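Local coordinates for cell division control protein 45 cdc45 putative (Entamoeba histolytica, PDB 6CC2) that probably acts in DNA replication as the Cdc45 component of the replicative helicase, and may be regulated by a conformational switch, at residues H78-V91 with F102-N116. Numbering follows the deposited sequence.
Sequences HTVFFIDCAGSIDV and FVYIIDSHRPFNKLN
F102 enters the sheet beside T79, its N-H bonded to H78 O and its carbonyl receiving V80 N, and the staggered hydrogen bonding of parallel strands continues until D84 N meets I106 O. V103 lies alongside V80 on one face, their CG2 methyls 3.8 Å apart, and its CG1 reaches the F82 ring; the branched valines and the flat F82 fill this buried side, F82 lying against L64 of helix 61-71. On the other face, Y104 lays CD2 over the rim of the F81 ring, the planes inclined at 32°, while T79 CG2 meets the tyrosine at its edge. I105 sends CG1 to the edge of the F82 ring and CD1 on to V91 CG2, 3.9 Å away.

Past the strand ends, polar side chains and backbone groups tie loop to loop. D107, its CG anti to the backbone N (chi1 -172°), receives G87 N on the anti lone pair of OD2 at 2.9 Å; glycine lets the loop's backbone come close to this carboxylate. S108 gives N-H and OG to D84 OD1, the hydroxyl at 2.8 Å on the syn lone pair. D107 OD1 accepts H109 N, closing an Asx turn, and also H109 ND1, which fixes the imidazole. P111, which follows a cis peptide bond, offers its O to S88 OG at 2.8 Å. N113 N bonds to G87 O, while N113 OD1 caps the helix starting at K114. N116 uses both ends of its amide: OD1 receives V91 N at 3.1 Å, and ND2 makes weak bonds to three carbonyls, the nearest I89 O.

With helix 91-95 joining them, strands 77-83 and 102-106 form a beta-alpha-beta crossover, neighbours within the parallel sheet of the N-terminal alpha/beta domain.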
loop_
_atom_site.group_PDB
_atom_site.type_symbol
_atom_site.label_atom_id
_atom_site.label_comp_id
_atom_site.label_asym_id
_atom_site.label_seq_id
_atom_site.Cartn_x
_atom_site.Cartn_y
_atom_site.Cartn_z
ATOM N N HIS A 78 4.564 -16.570 -23.688
ATOM C CA HIS A 78 4.013 -17.898 -23.471
ATOM C C HIS A 78 3.325 -18.052 -22.125
ATOM O O HIS A 78 2.503 -18.959 -21.968
ATOM C CB HIS A 78 5.120 -18.964 -23.576
ATOM C CG HIS A 78 6.188 -18.863 -22.520
ATOM N ND1 HIS A 78 6.102 -19.502 -21.303
ATOM C CD2 HIS A 78 7.375 -18.208 -22.508
ATOM C CE1 HIS A 78 7.183 -19.252 -20.589
ATOM N NE2 HIS A 78 7.974 -18.469 -21.298
ATOM N N THR A 79 3.625 -17.184 -21.161
ATOM C CA THR A 79 3.097 -17.293 -19.823
ATOM C C THR A 79 2.819 -15.880 -19.322
ATOM O O THR A 79 3.601 -14.963 -19.598
ATOM C CB THR A 79 4.089 -17.969 -18.872
ATOM O OG1 THR A 79 4.412 -19.271 -19.337
ATOM C CG2 THR A 79 3.512 -18.095 -17.485
ATOM N N VAL A 80 1.726 -15.714 -18.585
ATOM C CA VAL A 80 1.447 -14.455 -17.897
ATOM C C VAL A 80 1.238 -14.747 -16.419
ATOM O O VAL A 80 0.645 -15.768 -16.046
ATOM C CB VAL A 80 0.221 -13.719 -18.482
ATOM C CG1 VAL A 80 0.467 -13.411 -19.932
ATOM C CG2 VAL A 80 -1.050 -14.535 -18.285
ATOM N N PHE A 81 1.747 -13.845 -15.584
ATOM C CA PHE A 81 1.464 -13.807 -14.158
ATOM C C PHE A 81 0.688 -12.529 -13.872
ATOM O O PHE A 81 1.086 -11.457 -14.329
ATOM C CB PHE A 81 2.755 -13.792 -13.335
ATOM C CG PHE A 81 3.443 -15.096 -13.277
ATOM C CD1 PHE A 81 4.279 -15.504 -14.309
ATOM C CD2 PHE A 81 3.278 -15.937 -12.177
ATOM C CE1 PHE A 81 4.943 -16.715 -14.238
ATOM C CE2 PHE A 81 3.942 -17.153 -12.120
ATOM C CZ PHE A 81 4.759 -17.540 -13.152
ATOM N N PHE A 82 -0.408 -12.651 -13.134
ATOM C CA PHE A 82 -1.156 -11.518 -12.611
ATOM C C PHE A 82 -0.836 -11.424 -11.125
ATOM O O PHE A 82 -1.065 -12.388 -10.372
ATOM C CB PHE A 82 -2.652 -11.700 -12.843
ATOM C CG PHE A 82 -3.040 -11.816 -14.302
ATOM C CD1 PHE A 82 -2.401 -11.061 -15.274
ATOM C CD2 PHE A 82 -4.032 -12.686 -14.692
ATOM C CE1 PHE A 82 -2.758 -11.161 -16.612
ATOM C CE2 PHE A 82 -4.400 -12.790 -16.031
ATOM C CZ PHE A 82 -3.757 -12.021 -16.996
ATOM N N ILE A 83 -0.271 -10.288 -10.711
ATOM C CA ILE A 83 0.235 -10.115 -9.346
ATOM C C ILE A 83 -0.642 -9.122 -8.585
ATOM O O ILE A 83 -0.734 -7.944 -8.953
ATOM C CB ILE A 83 1.706 -9.666 -9.365
ATOM C CG1 ILE A 83 2.564 -10.729 -10.059
ATOM C CG2 ILE A 83 2.206 -9.391 -7.951
ATOM C CD1 ILE A 83 4.021 -10.330 -10.244
ATOM N N ASP A 84 -1.244 -9.620 -7.498
ATOM C CA ASP A 84 -2.099 -8.858 -6.560
ATOM C C ASP A 84 -3.336 -8.300 -7.249
ATOM O O ASP A 84 -3.924 -7.325 -6.812
ATOM C CB ASP A 84 -1.325 -7.761 -5.821
ATOM C CG ASP A 84 -1.631 -7.743 -4.302
ATOM O OD1 ASP A 84 -2.364 -8.637 -3.818
ATOM O OD2 ASP A 84 -1.129 -6.842 -3.585
ATOM N N CYS A 85 -3.759 -8.948 -8.330
ATOM C CA CYS A 85 -5.023 -8.666 -8.981
ATOM C C CYS A 85 -5.477 -9.931 -9.702
ATOM O O CYS A 85 -4.724 -10.904 -9.809
ATOM C CB CYS A 85 -4.905 -7.502 -9.966
ATOM S SG CYS A 85 -3.735 -7.774 -11.327
ATOM N N ALA A 86 -6.732 -9.906 -10.150
ATOM C CA ALA A 86 -7.357 -10.883 -11.027
ATOM C C ALA A 86 -7.896 -12.115 -10.319
ATOM O O ALA A 86 -8.783 -12.789 -10.850
ATOM C CB ALA A 86 -6.385 -11.350 -12.115
ATOM N N GLY A 87 -7.392 -12.433 -9.126
ATOM C CA GLY A 87 -7.828 -13.658 -8.466
ATOM C C GLY A 87 -9.303 -13.672 -8.105
ATOM O O GLY A 87 -9.923 -14.734 -8.074
ATOM N N SER A 88 -9.880 -12.511 -7.797
ATOM C CA SER A 88 -11.253 -12.448 -7.316
ATOM C C SER A 88 -12.245 -11.965 -8.372
ATOM O O SER A 88 -13.421 -11.759 -8.050
ATOM C CB SER A 88 -11.329 -11.568 -6.068
ATOM O OG SER A 88 -10.585 -12.196 -5.019
ATOM N N ILE A 89 -11.829 -11.834 -9.627
ATOM C CA ILE A 89 -12.753 -11.515 -10.702
ATOM C C ILE A 89 -12.856 -12.713 -11.645
ATOM O O ILE A 89 -12.030 -13.622 -11.622
ATOM C CB ILE A 89 -12.347 -10.254 -11.459
ATOM C CG1 ILE A 89 -11.020 -10.465 -12.178
ATOM C CG2 ILE A 89 -12.256 -9.072 -10.510
ATOM C CD1 ILE A 89 -10.723 -9.393 -13.220
ATOM N N ASP A 90 -13.875 -12.687 -12.499
ATOM C CA ASP A 90 -14.107 -13.750 -13.480
ATOM C C ASP A 90 -13.149 -13.520 -14.645
ATOM O O ASP A 90 -13.470 -12.835 -15.613
ATOM C CB ASP A 90 -15.566 -13.749 -13.918
ATOM C CG ASP A 90 -15.921 -14.947 -14.783
ATOM O OD1 ASP A 90 -14.998 -15.647 -15.243
ATOM O OD2 ASP A 90 -17.133 -15.182 -14.995
ATOM N N VAL A 91 -11.951 -14.112 -14.538
ATOM C CA VAL A 91 -10.879 -13.857 -15.494
ATOM C C VAL A 91 -11.268 -14.308 -16.895
ATOM O O VAL A 91 -10.993 -13.614 -17.883
ATOM C CB VAL A 91 -9.585 -14.555 -15.035
ATOM C CG1 VAL A 91 -8.562 -14.581 -16.168
ATOM C CG2 VAL A 91 -9.016 -13.871 -13.831
ATOM N N PHE A 102 -0.242 -19.903 -20.776
ATOM C CA PHE A 102 -0.221 -20.312 -19.373
ATOM C C PHE A 102 -0.499 -19.090 -18.508
ATOM O O PHE A 102 0.236 -18.100 -18.570
ATOM C CB PHE A 102 1.120 -20.970 -19.036
ATOM C CG PHE A 102 1.298 -22.311 -19.685
ATOM C CD1 PHE A 102 1.690 -22.407 -21.009
ATOM C CD2 PHE A 102 1.053 -23.475 -18.974
ATOM C CE1 PHE A 102 1.833 -23.655 -21.625
ATOM C CE2 PHE A 102 1.193 -24.711 -19.570
ATOM C CZ PHE A 102 1.584 -24.809 -20.898
ATOM N N VAL A 103 -1.578 -19.154 -17.731
ATOM C CA VAL A 103 -2.061 -18.036 -16.938
ATOM C C VAL A 103 -1.924 -18.407 -15.470
ATOM O O VAL A 103 -2.543 -19.371 -15.007
ATOM C CB VAL A 103 -3.517 -17.677 -17.280
ATOM C CG1 VAL A 103 -4.023 -16.588 -16.334
ATOM C CG2 VAL A 103 -3.625 -17.243 -18.740
ATOM N N TYR A 104 -1.119 -17.631 -14.741
ATOM C CA TYR A 104 -0.926 -17.827 -13.313
ATOM C C TYR A 104 -1.312 -16.563 -12.576
ATOM O O TYR A 104 -1.096 -15.441 -13.059
ATOM C CB TYR A 104 0.524 -18.217 -12.987
ATOM C CG TYR A 104 0.905 -19.546 -13.592
ATOM C CD1 TYR A 104 0.365 -20.724 -13.092
ATOM C CD2 TYR A 104 1.784 -19.627 -14.657
ATOM C CE1 TYR A 104 0.688 -21.961 -13.651
ATOM C CE2 TYR A 104 2.115 -20.851 -15.214
ATOM C CZ TYR A 104 1.568 -22.008 -14.712
ATOM O OH TYR A 104 1.881 -23.230 -15.265
ATOM N N ILE A 105 -1.873 -16.742 -11.389
ATOM C CA ILE A 105 -2.327 -15.634 -10.565
ATOM C C ILE A 105 -1.743 -15.784 -9.166
ATOM O O ILE A 105 -1.897 -16.830 -8.527
ATOM C CB ILE A 105 -3.865 -15.567 -10.513
ATOM C CG1 ILE A 105 -4.421 -15.324 -11.917
ATOM C CG2 ILE A 105 -4.309 -14.471 -9.541
ATOM C CD1 ILE A 105 -5.943 -15.367 -11.981
ATOM N N ILE A 106 -1.071 -14.732 -8.692
ATOM C CA ILE A 106 -0.584 -14.649 -7.322
ATOM C C ILE A 106 -1.243 -13.399 -6.732
ATOM O O ILE A 106 -0.809 -12.279 -6.996
ATOM C CB ILE A 106 0.933 -14.558 -7.236
ATOM C CG1 ILE A 106 1.600 -15.726 -7.938
ATOM C CG2 ILE A 106 1.387 -14.543 -5.755
ATOM C CD1 ILE A 106 3.129 -15.624 -7.998
ATOM N N ASP A 107 -2.290 -13.592 -5.942
ATOM C CA ASP A 107 -3.141 -12.474 -5.501
ATOM C C ASP A 107 -3.498 -12.702 -4.040
ATOM O O ASP A 107 -3.848 -13.818 -3.642
ATOM C CB ASP A 107 -4.400 -12.405 -6.378
ATOM C CG ASP A 107 -5.244 -11.189 -6.121
ATOM O OD1 ASP A 107 -4.932 -10.424 -5.177
ATOM O OD2 ASP A 107 -6.243 -10.982 -6.859
ATOM N N SER A 108 -3.412 -11.646 -3.241
ATOM C CA SER A 108 -3.724 -11.754 -1.821
ATOM C C SER A 108 -5.211 -11.592 -1.502
ATOM O O SER A 108 -5.612 -11.883 -0.371
ATOM C CB SER A 108 -2.931 -10.704 -1.022
ATOM O OG SER A 108 -3.354 -9.384 -1.357
ATOM N N HIS A 109 -6.022 -11.140 -2.461
ATOM C CA HIS A 109 -7.460 -11.021 -2.229
ATOM C C HIS A 109 -8.099 -12.387 -2.016
ATOM O O HIS A 109 -7.716 -13.369 -2.652
ATOM C CB HIS A 109 -8.140 -10.351 -3.427
ATOM C CG HIS A 109 -7.761 -8.917 -3.618
ATOM N ND1 HIS A 109 -6.646 -8.527 -4.331
ATOM C CD2 HIS A 109 -8.359 -7.775 -3.191
ATOM C CE1 HIS A 109 -6.569 -7.206 -4.331
ATOM N NE2 HIS A 109 -7.599 -6.727 -3.650
ATOM N N ARG A 110 -9.087 -12.443 -1.123
ATOM C CA ARG A 110 -9.885 -13.651 -0.914
ATOM C C ARG A 110 -11.340 -13.250 -0.711
ATOM O O ARG A 110 -11.618 -12.133 -0.261
ATOM C CB ARG A 110 -9.420 -14.452 0.316
ATOM C CG ARG A 110 -8.002 -14.991 0.227
ATOM C CD ARG A 110 -7.911 -16.178 -0.724
ATOM N NE ARG A 110 -6.603 -16.833 -0.583
ATOM C CZ ARG A 110 -5.473 -16.351 -1.089
ATOM N NH1 ARG A 110 -4.333 -16.985 -0.876
ATOM N NH2 ARG A 110 -5.481 -15.224 -1.791
ATOM N N PRO A 111 -12.292 -14.144 -1.018
ATOM C CA PRO A 111 -12.111 -15.455 -1.662
ATOM C C PRO A 111 -11.739 -15.350 -3.138
ATOM O O PRO A 111 -11.976 -14.333 -3.773
ATOM C CB PRO A 111 -13.472 -16.120 -1.508
ATOM C CG PRO A 111 -14.434 -14.981 -1.444
ATOM C CD PRO A 111 -13.703 -13.915 -0.666
ATOM N N PHE A 112 -11.150 -16.409 -3.681
ATOM C CA PHE A 112 -10.975 -16.500 -5.123
ATOM C C PHE A 112 -12.332 -16.586 -5.821
ATOM O O PHE A 112 -13.304 -17.129 -5.281
ATOM C CB PHE A 112 -10.147 -17.724 -5.470
ATOM C CG PHE A 112 -8.719 -17.659 -5.015
ATOM C CD1 PHE A 112 -7.932 -16.549 -5.287
ATOM C CD2 PHE A 112 -8.154 -18.730 -4.348
ATOM C CE1 PHE A 112 -6.606 -16.505 -4.881
ATOM C CE2 PHE A 112 -6.829 -18.691 -3.942
ATOM C CZ PHE A 112 -6.063 -17.587 -4.202
ATOM N N ASN A 113 -12.397 -16.045 -7.032
ATOM C CA ASN A 113 -13.586 -16.227 -7.860
ATOM C C ASN A 113 -13.813 -17.710 -8.147
ATOM O O ASN A 113 -12.891 -18.428 -8.528
ATOM C CB ASN A 113 -13.440 -15.446 -9.167
ATOM C CG ASN A 113 -14.588 -15.704 -10.134
ATOM O OD1 ASN A 113 -14.571 -16.664 -10.889
ATOM N ND2 ASN A 113 -15.594 -14.837 -10.107
ATOM N N LYS A 114 -15.057 -18.163 -7.974
ATOM C CA LYS A 114 -15.346 -19.591 -8.074
ATOM C C LYS A 114 -15.061 -20.128 -9.468
ATOM O O LYS A 114 -14.621 -21.277 -9.621
ATOM C CB LYS A 114 -16.786 -19.865 -7.661
ATOM C CG LYS A 114 -16.998 -19.830 -6.147
ATOM C CD LYS A 114 -18.478 -19.823 -5.773
ATOM C CE LYS A 114 -19.187 -21.089 -6.225
ATOM N NZ LYS A 114 -20.640 -21.051 -5.894
ATOM N N LEU A 115 -15.325 -19.333 -10.506
ATOM C CA LEU A 115 -15.057 -19.814 -11.858
ATOM C C LEU A 115 -13.561 -19.839 -12.145
ATOM O O LEU A 115 -13.095 -20.673 -12.934
ATOM C CB LEU A 115 -15.799 -18.963 -12.882
ATOM C CG LEU A 115 -17.320 -19.025 -12.792
ATOM C CD1 LEU A 115 -17.949 -18.069 -13.805
ATOM C CD2 LEU A 115 -17.843 -20.429 -13.003
ATOM N N ASN A 116 -12.792 -18.960 -11.491
ATOM C CA ASN A 116 -11.334 -19.077 -11.515
ATOM C C ASN A 116 -10.887 -20.393 -10.887
ATOM O O ASN A 116 -9.963 -21.048 -11.381
ATOM C CB ASN A 116 -10.690 -17.912 -10.768
ATOM C CG ASN A 116 -10.728 -16.586 -11.552
ATOM O OD1 ASN A 116 -11.296 -16.488 -12.642
ATOM N ND2 ASN A 116 -10.121 -15.567 -10.979
HETATM O O HOH W 1 -7.829 -13.329 -5.414
HETATM O O HOH W 2 -8.749 -9.968 -7.351
HETATM O O HOH W 3 -12.857 -17.251 -14.768
#